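Local coordinates for protein putative phosphohydrolase (Shewanella amazonensis, PDB 3M1T) that is a putative phosphohydrolase with an all-helical HDOD domain, akin to the HD phosphodiesterases, and probably acts in signal transduction, at residues A[126-135]-A[212-220]; A[91-101]-A[136-147]. All blocks are in the same frame, centred on the assembly; numbering follows the deposited sequence. Where two conformers were deposited one is given.

Interaction 1: A[126-135]-A[212-220]; sequences TLPEEAFTCG and SKLAGMLAM
Leu214 is the bump that meets helix 128-135 most fully, and its forked end is received by Glu130, Ala131 and Cys134. The CD2 methyl comes down on the backbone of Ala131, 3.6 Å from its CA, where the short alanine side chain allows so near an approach. CD1 lies against the carboxylate end of Glu130, 3.6 Å from CD. With CG anti to the backbone N (chi1 175°) and the chain extended beyond it, that glutamate brings its CG and carboxylate obliquely across the CD1 methyl. A glycine in its place would probably uncover one flank of Leu214 and open a gap beside CD1. This is helix-helix packing within the all-helical HDOD fold: the axes of helices 128-135 and 213-220 approach to 10.1 Å and cross at -59°. One turn on, Leu218 repeats the pattern more shallowly, its CD1 resting on Cys134 SG at 3.7 Å and its CD2 on the CA of Gly135. Met217, a selenomethionine, reaches past Ala131 to Thr126. Its SE sits 3.8 Å from Ala131 CB, and the bend at chi3 (-110°) carries CE tip to tip with Thr126 OG1, 3.5 Å away.

Interaction 2: A[91-101]-A[136-147]; sequences VVGAVPKVEGF and ILHSIGELLIVN
The ring of Phe101 takes the CD2 methyl of Leu143 squarely over one face, a CH-pi contact in which the methyl carbon stands 3.5 Å from the ring centroid and 4° off the normal. Val146 CG2 comes in at the ring's edge, 3.7 Å from CE1, the carboxylate of Glu142 lies at the edge with its plane turned 87° from that of the ring, and Val98 O lies in the ring plane at its edge. The arrangement belongs to the all-helical HDOD domain: the chain leaving helix 79-94 runs as a loop across helix 140-147 and ends in a type II beta turn, Val98 to Phe101, which brings Phe101 back over the helix. Leu143 serves both ends of the loop, for while CD2 lies on the ring, CD1 meets Val95 CG1 at 3.6 Å; it also touches Phe106 of helix 103-124. Nearer the start, Val91 spreads its two methyls over the bend between helices 128-137 and 140-148, CG2 against Leu137 and CG1 between Ile136 and Ile140. The fit of CG1 to Ile140 CD1 is snug at 3.5 Å. Val98, with CG1 anti to the backbone N (chi1 177°), directs that methyl between Val146 and Asn147. It lies 3.2 Å from Asn147 ND2. Tighter than usual for two carbons is Val98 CG1 to Val146 CG1, at 3.3 Å.

How the interactions relate
Helix 128-137 takes part in both contacts: residues 126-135 face helix 213-227 in interaction 1, and its last residues, with helix 140-148, meet the end of helix 79-94 and the following loop in interaction 2. The pair shows chemistry differing with burial and partner. Interaction 1, nearer the centre of the chain, is mostly buried, helix against helix, with leucines and selenium set on small residues. Interaction 2 buries more area, 552 against 393 Å², yet is only partly buried; a loop lies on a helix, and an aromatic ring and polar ends join the aliphatic core. The two touch where Leu218 CD2 packs 3.6 Å from His138 CB.

Interaction 1: A[126-135]-A[212-220]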
# COMPACT_ATOMS: atom_id res chain seq x y z
N THR A 126 11.60 11.25 5.75
CA THR A 126 11.09 10.10 6.52
C THR A 126 11.62 8.81 5.90
O THR A 126 12.28 8.86 4.84
CB THR A 126 9.56 10.14 6.57
OG1 THR A 126 9.06 10.03 5.23
CG2 THR A 126 9.07 11.51 7.13
N LEU A 127 11.38 7.66 6.55
CA LEU A 127 11.96 6.41 6.07
C LEU A 127 11.25 5.99 4.77
O LEU A 127 10.04 5.79 4.75
CB LEU A 127 11.85 5.28 7.09
CG LEU A 127 12.50 3.96 6.62
CD1 LEU A 127 14.02 4.08 6.48
CD2 LEU A 127 12.12 2.83 7.59
N PRO A 128 12.00 5.83 3.68
CA PRO A 128 11.31 5.58 2.41
C PRO A 128 10.66 4.21 2.35
O PRO A 128 9.58 4.07 1.79
CB PRO A 128 12.42 5.77 1.36
CG PRO A 128 13.37 6.75 2.06
CD PRO A 128 13.40 6.25 3.47
N GLU A 129 11.25 3.23 3.03
CA GLU A 129 10.69 1.88 3.05
C GLU A 129 9.39 1.82 3.85
O GLU A 129 8.49 1.04 3.52
CB GLU A 129 11.71 0.88 3.55
CG GLU A 129 12.84 0.60 2.51
CD GLU A 129 13.83 1.75 2.33
OE1 GLU A 129 13.88 2.62 3.23
OE2 GLU A 129 14.54 1.76 1.29
N GLU A 130 9.23 2.66 4.87
CA GLU A 130 7.98 2.73 5.58
C GLU A 130 6.86 3.23 4.67
O GLU A 130 5.72 2.72 4.67
CB GLU A 130 8.12 3.63 6.84
CG GLU A 130 6.85 3.85 7.56
CD GLU A 130 6.93 5.07 8.48
OE1 GLU A 130 7.18 6.25 8.04
OE2 GLU A 130 6.72 4.81 9.66
N ALA A 131 7.15 4.27 3.88
CA ALA A 131 6.15 4.81 2.97
C ALA A 131 5.79 3.83 1.88
O ALA A 131 4.63 3.69 1.52
CB ALA A 131 6.67 6.15 2.35
N PHE A 132 6.79 3.11 1.38
CA PHE A 132 6.51 2.07 0.38
C PHE A 132 5.53 1.03 0.97
O PHE A 132 4.52 0.65 0.34
CB PHE A 132 7.82 1.39 -0.08
CG PHE A 132 7.60 0.41 -1.19
CD1 PHE A 132 7.21 -0.89 -0.93
CD2 PHE A 132 7.78 0.80 -2.51
CE1 PHE A 132 6.98 -1.79 -2.01
CE2 PHE A 132 7.59 -0.10 -3.59
CZ PHE A 132 7.18 -1.37 -3.32
N THR A 133 5.80 0.60 2.20
CA THR A 133 4.94 -0.39 2.81
C THR A 133 3.54 0.10 3.04
O THR A 133 2.57 -0.62 2.86
CB THR A 133 5.60 -0.94 4.13
OG1 THR A 133 6.82 -1.58 3.78
CG2 THR A 133 4.70 -1.96 4.83
N CYS A 134 3.40 1.35 3.45
CA CYS A 134 2.11 1.96 3.60
C CYS A 134 1.35 1.91 2.26
O CYS A 134 0.18 1.56 2.25
CB CYS A 134 2.29 3.39 4.10
SG CYS A 134 0.77 4.10 4.81
N GLY A 135 2.02 2.23 1.15
CA GLY A 135 1.44 2.07 -0.15
C GLY A 135 0.99 0.64 -0.46
O GLY A 135 -0.15 0.45 -0.94
N SER A 212 -0.70 13.07 10.22
CA SER A 212 0.06 11.90 9.77
C SER A 212 0.69 12.20 8.41
O SER A 212 -0.02 12.32 7.39
CB SER A 212 -0.86 10.70 9.60
OG SER A 212 -0.23 9.61 8.90
N LYS A 213 2.01 12.26 8.40
CA LYS A 213 2.71 12.41 7.10
C LYS A 213 2.43 11.27 6.13
O LYS A 213 2.26 11.48 4.94
CB LYS A 213 4.19 12.62 7.28
CG LYS A 213 4.53 13.95 7.95
CD LYS A 213 6.03 14.04 8.29
CE LYS A 213 6.34 15.44 8.91
NZ LYS A 213 7.72 15.38 9.50
N LEU A 214 2.36 10.04 6.66
CA LEU A 214 2.05 8.92 5.79
C LEU A 214 0.69 9.03 5.12
O LEU A 214 0.57 8.72 3.95
CB LEU A 214 2.18 7.58 6.54
CG LEU A 214 3.60 7.15 6.81
CD1 LEU A 214 3.52 5.96 7.80
CD2 LEU A 214 4.31 6.61 5.49
N ALA A 215 -0.33 9.49 5.84
CA ALA A 215 -1.64 9.68 5.26
C ALA A 215 -1.57 10.76 4.18
O ALA A 215 -2.19 10.59 3.16
CB ALA A 215 -2.69 10.05 6.32
N GLY A 216 -0.81 11.80 4.45
CA GLY A 216 -0.64 12.89 3.45
C GLY A 216 0.03 12.36 2.21
O GLY A 216 -0.36 12.69 1.07
N MSE A 217 1.08 11.56 2.41
CA MSE A 217 1.78 10.92 1.27
C MSE A 217 0.83 10.05 0.48
O MSE A 217 0.84 10.06 -0.79
CB MSE A 217 2.98 10.07 1.73
CG MSE A 217 4.18 10.89 2.20
SE MSE A 217 5.61 9.79 2.76
CE MSE A 217 5.59 10.09 4.67
N LEU A 218 0.04 9.20 1.16
CA LEU A 218 -0.92 8.36 0.47
C LEU A 218 -1.89 9.21 -0.34
O LEU A 218 -2.17 8.93 -1.53
CB LEU A 218 -1.71 7.42 1.38
CG LEU A 218 -1.01 6.20 1.89
CD1 LEU A 218 -2.01 5.53 2.87
CD2 LEU A 218 -0.58 5.27 0.73
N ALA A 219 -2.41 10.25 0.29
CA ALA A 219 -3.41 11.09 -0.41
C ALA A 219 -2.82 11.66 -1.72
O ALA A 219 -3.47 11.61 -2.79
CB ALA A 219 -3.88 12.19 0.49
N MSE A 220 -1.61 12.17 -1.62
CA MSE A 220 -0.91 12.77 -2.74
C MSE A 220 -0.59 11.73 -3.82
O MSE A 220 -0.91 11.89 -5.01
CB MSE A 220 0.34 13.49 -2.26
CG MSE A 220 1.20 14.01 -3.40
SE MSE A 220 2.21 15.54 -2.77
CE MSE A 220 2.80 16.21 -4.54

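Interaction 2: A[91-101]-A[136-147]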
# COMPACT_ATOMS: atom_id res chain seq x y z
N VAL A 91 2.19 -10.08 1.72
CA VAL A 91 0.89 -9.49 1.65
C VAL A 91 0.13 -9.92 0.37
O VAL A 91 -1.04 -10.33 0.46
CB VAL A 91 0.99 -7.95 1.78
CG1 VAL A 91 -0.35 -7.31 1.47
CG2 VAL A 91 1.53 -7.55 3.20
N VAL A 92 0.79 -9.85 -0.77
CA VAL A 92 0.20 -10.28 -2.05
C VAL A 92 -0.27 -11.73 -1.96
O VAL A 92 -1.38 -12.06 -2.35
CB VAL A 92 1.21 -10.08 -3.23
CG1 VAL A 92 0.72 -10.87 -4.49
CG2 VAL A 92 1.41 -8.55 -3.51
N GLY A 93 0.54 -12.60 -1.36
CA GLY A 93 0.19 -14.01 -1.21
C GLY A 93 -1.00 -14.26 -0.31
O GLY A 93 -1.64 -15.30 -0.42
N ALA A 94 -1.22 -13.38 0.65
CA ALA A 94 -2.30 -13.52 1.61
C ALA A 94 -3.58 -12.90 1.02
O ALA A 94 -4.60 -13.10 1.62
CB ALA A 94 -1.92 -12.86 2.89
N VAL A 95 -3.53 -12.28 -0.16
CA VAL A 95 -4.78 -11.72 -0.79
C VAL A 95 -5.35 -12.59 -1.92
O VAL A 95 -4.73 -12.72 -2.99
CB VAL A 95 -4.55 -10.27 -1.20
CG1 VAL A 95 -5.71 -9.69 -2.12
CG2 VAL A 95 -4.30 -9.42 0.06
N PRO A 96 -6.56 -13.16 -1.68
CA PRO A 96 -7.25 -14.06 -2.63
C PRO A 96 -7.80 -13.36 -3.86
O PRO A 96 -7.75 -12.11 -3.94
CB PRO A 96 -8.43 -14.59 -1.81
CG PRO A 96 -8.69 -13.54 -0.78
CD PRO A 96 -7.33 -12.99 -0.41
N LYS A 97 -8.28 -14.14 -4.83
CA LYS A 97 -9.08 -13.54 -5.90
C LYS A 97 -10.27 -12.82 -5.24
O LYS A 97 -10.75 -13.20 -4.15
CB LYS A 97 -9.47 -14.59 -6.97
CG LYS A 97 -8.23 -15.19 -7.70
CD LYS A 97 -8.50 -15.70 -9.12
CE LYS A 97 -7.18 -16.03 -9.86
NZ LYS A 97 -7.36 -16.66 -11.22
N VAL A 98 -10.66 -11.73 -5.89
CA VAL A 98 -11.79 -10.93 -5.49
C VAL A 98 -12.56 -10.68 -6.74
O VAL A 98 -12.01 -10.17 -7.73
CB VAL A 98 -11.33 -9.57 -4.82
CG1 VAL A 98 -12.52 -8.68 -4.46
CG2 VAL A 98 -10.49 -9.83 -3.61
N GLU A 99 -13.85 -11.04 -6.72
CA GLU A 99 -14.74 -10.81 -7.87
C GLU A 99 -14.62 -9.38 -8.35
O GLU A 99 -14.62 -8.44 -7.55
CB GLU A 99 -16.21 -11.11 -7.53
CG GLU A 99 -17.27 -10.53 -8.52
CD GLU A 99 -17.34 -11.27 -9.87
OE1 GLU A 99 -16.68 -12.28 -10.00
OE2 GLU A 99 -18.06 -10.82 -10.78
N GLY A 100 -14.52 -9.22 -9.67
CA GLY A 100 -14.44 -7.92 -10.29
C GLY A 100 -13.08 -7.23 -10.28
O GLY A 100 -12.96 -6.08 -10.72
N PHE A 101 -12.05 -7.92 -9.80
CA PHE A 101 -10.71 -7.34 -9.79
C PHE A 101 -9.76 -8.20 -10.55
O PHE A 101 -9.76 -9.40 -10.39
CB PHE A 101 -10.17 -7.20 -8.35
CG PHE A 101 -10.82 -6.10 -7.59
CD1 PHE A 101 -12.01 -6.33 -6.93
CD2 PHE A 101 -10.27 -4.83 -7.57
CE1 PHE A 101 -12.65 -5.30 -6.24
CE2 PHE A 101 -10.90 -3.79 -6.88
CZ PHE A 101 -12.10 -4.03 -6.23
N ILE A 136 1.81 -0.34 -0.11
CA ILE A 136 1.44 -1.75 -0.33
C ILE A 136 0.15 -2.09 0.35
O ILE A 136 -0.66 -2.79 -0.20
CB ILE A 136 2.54 -2.70 0.14
CG1 ILE A 136 3.76 -2.53 -0.74
CG2 ILE A 136 2.03 -4.18 0.22
CD1 ILE A 136 3.51 -2.72 -2.27
N LEU A 137 -0.05 -1.54 1.54
CA LEU A 137 -1.20 -1.90 2.40
C LEU A 137 -2.45 -1.04 2.13
O LEU A 137 -3.53 -1.37 2.61
CB LEU A 137 -0.83 -1.72 3.86
CG LEU A 137 0.24 -2.65 4.38
CD1 LEU A 137 0.72 -2.24 5.82
CD2 LEU A 137 -0.22 -4.12 4.31
N HIS A 138 -2.28 0.07 1.41
CA HIS A 138 -3.30 1.11 1.54
C HIS A 138 -4.68 0.78 1.00
O HIS A 138 -5.69 1.35 1.48
CB HIS A 138 -2.83 2.44 0.88
CG HIS A 138 -3.11 2.52 -0.57
ND1 HIS A 138 -2.31 1.90 -1.51
CD2 HIS A 138 -4.06 3.21 -1.28
CE1 HIS A 138 -2.76 2.20 -2.72
NE2 HIS A 138 -3.83 2.96 -2.60
N SER A 139 -4.75 -0.09 0.00
CA SER A 139 -6.02 -0.32 -0.70
C SER A 139 -6.63 -1.67 -0.40
O SER A 139 -7.63 -2.09 -0.99
CB SER A 139 -5.81 -0.16 -2.23
OG SER A 139 -7.07 0.11 -2.83
N ILE A 140 -6.05 -2.41 0.54
CA ILE A 140 -6.58 -3.75 0.79
C ILE A 140 -8.02 -3.73 1.35
O ILE A 140 -8.77 -4.67 1.14
CB ILE A 140 -5.66 -4.56 1.67
CG1 ILE A 140 -4.31 -4.67 0.95
CG2 ILE A 140 -6.24 -5.95 1.97
CD1 ILE A 140 -3.17 -5.30 1.81
N GLY A 141 -8.39 -2.67 2.05
CA GLY A 141 -9.74 -2.54 2.58
C GLY A 141 -10.79 -2.58 1.48
O GLY A 141 -11.88 -3.09 1.73
N GLU A 142 -10.48 -2.05 0.31
CA GLU A 142 -11.38 -2.14 -0.87
C GLU A 142 -11.75 -3.62 -1.10
O GLU A 142 -12.94 -4.02 -1.20
CB GLU A 142 -10.63 -1.57 -2.09
CG GLU A 142 -11.48 -1.21 -3.29
CD GLU A 142 -10.73 -0.41 -4.35
OE1 GLU A 142 -9.51 -0.11 -4.20
OE2 GLU A 142 -11.36 -0.06 -5.36
N LEU A 143 -10.72 -4.45 -1.16
CA LEU A 143 -10.89 -5.90 -1.37
C LEU A 143 -11.67 -6.58 -0.25
O LEU A 143 -12.52 -7.43 -0.48
CB LEU A 143 -9.52 -6.55 -1.58
CG LEU A 143 -8.71 -5.94 -2.72
CD1 LEU A 143 -7.38 -6.63 -2.82
CD2 LEU A 143 -9.48 -5.97 -4.11
N LEU A 144 -11.39 -6.18 1.00
CA LEU A 144 -12.04 -6.81 2.12
C LEU A 144 -13.57 -6.54 2.04
O LEU A 144 -14.33 -7.42 2.41
CB LEU A 144 -11.50 -6.22 3.44
CG LEU A 144 -10.09 -6.58 3.82
CD1 LEU A 144 -9.78 -5.91 5.17
CD2 LEU A 144 -9.93 -8.11 4.01
N ILE A 145 -13.96 -5.33 1.68
CA ILE A 145 -15.39 -4.99 1.59
C ILE A 145 -16.10 -5.81 0.51
O ILE A 145 -17.21 -6.34 0.72
CB ILE A 145 -15.63 -3.51 1.45
CG1 ILE A 145 -15.21 -2.78 2.75
CG2 ILE A 145 -17.14 -3.21 1.08
CD1 ILE A 145 -15.28 -1.35 2.64
N VAL A 146 -15.48 -5.92 -0.64
CA VAL A 146 -16.07 -6.76 -1.72
C VAL A 146 -16.23 -8.19 -1.28
O VAL A 146 -17.27 -8.82 -1.51
CB VAL A 146 -15.22 -6.67 -3.00
CG1 VAL A 146 -15.70 -7.71 -4.09
CG2 VAL A 146 -15.25 -5.25 -3.54
N ASN A 147 -15.21 -8.75 -0.63
CA ASN A 147 -15.30 -10.12 -0.17
C ASN A 147 -16.20 -10.36 1.01
O ASN A 147 -16.87 -11.38 1.06
CB ASN A 147 -13.91 -10.67 0.02
CG ASN A 147 -13.36 -11.25 -1.30
OD1 ASN A 147 -12.52 -12.13 -1.31
ND2 ASN A 147 -13.89 -10.76 -2.44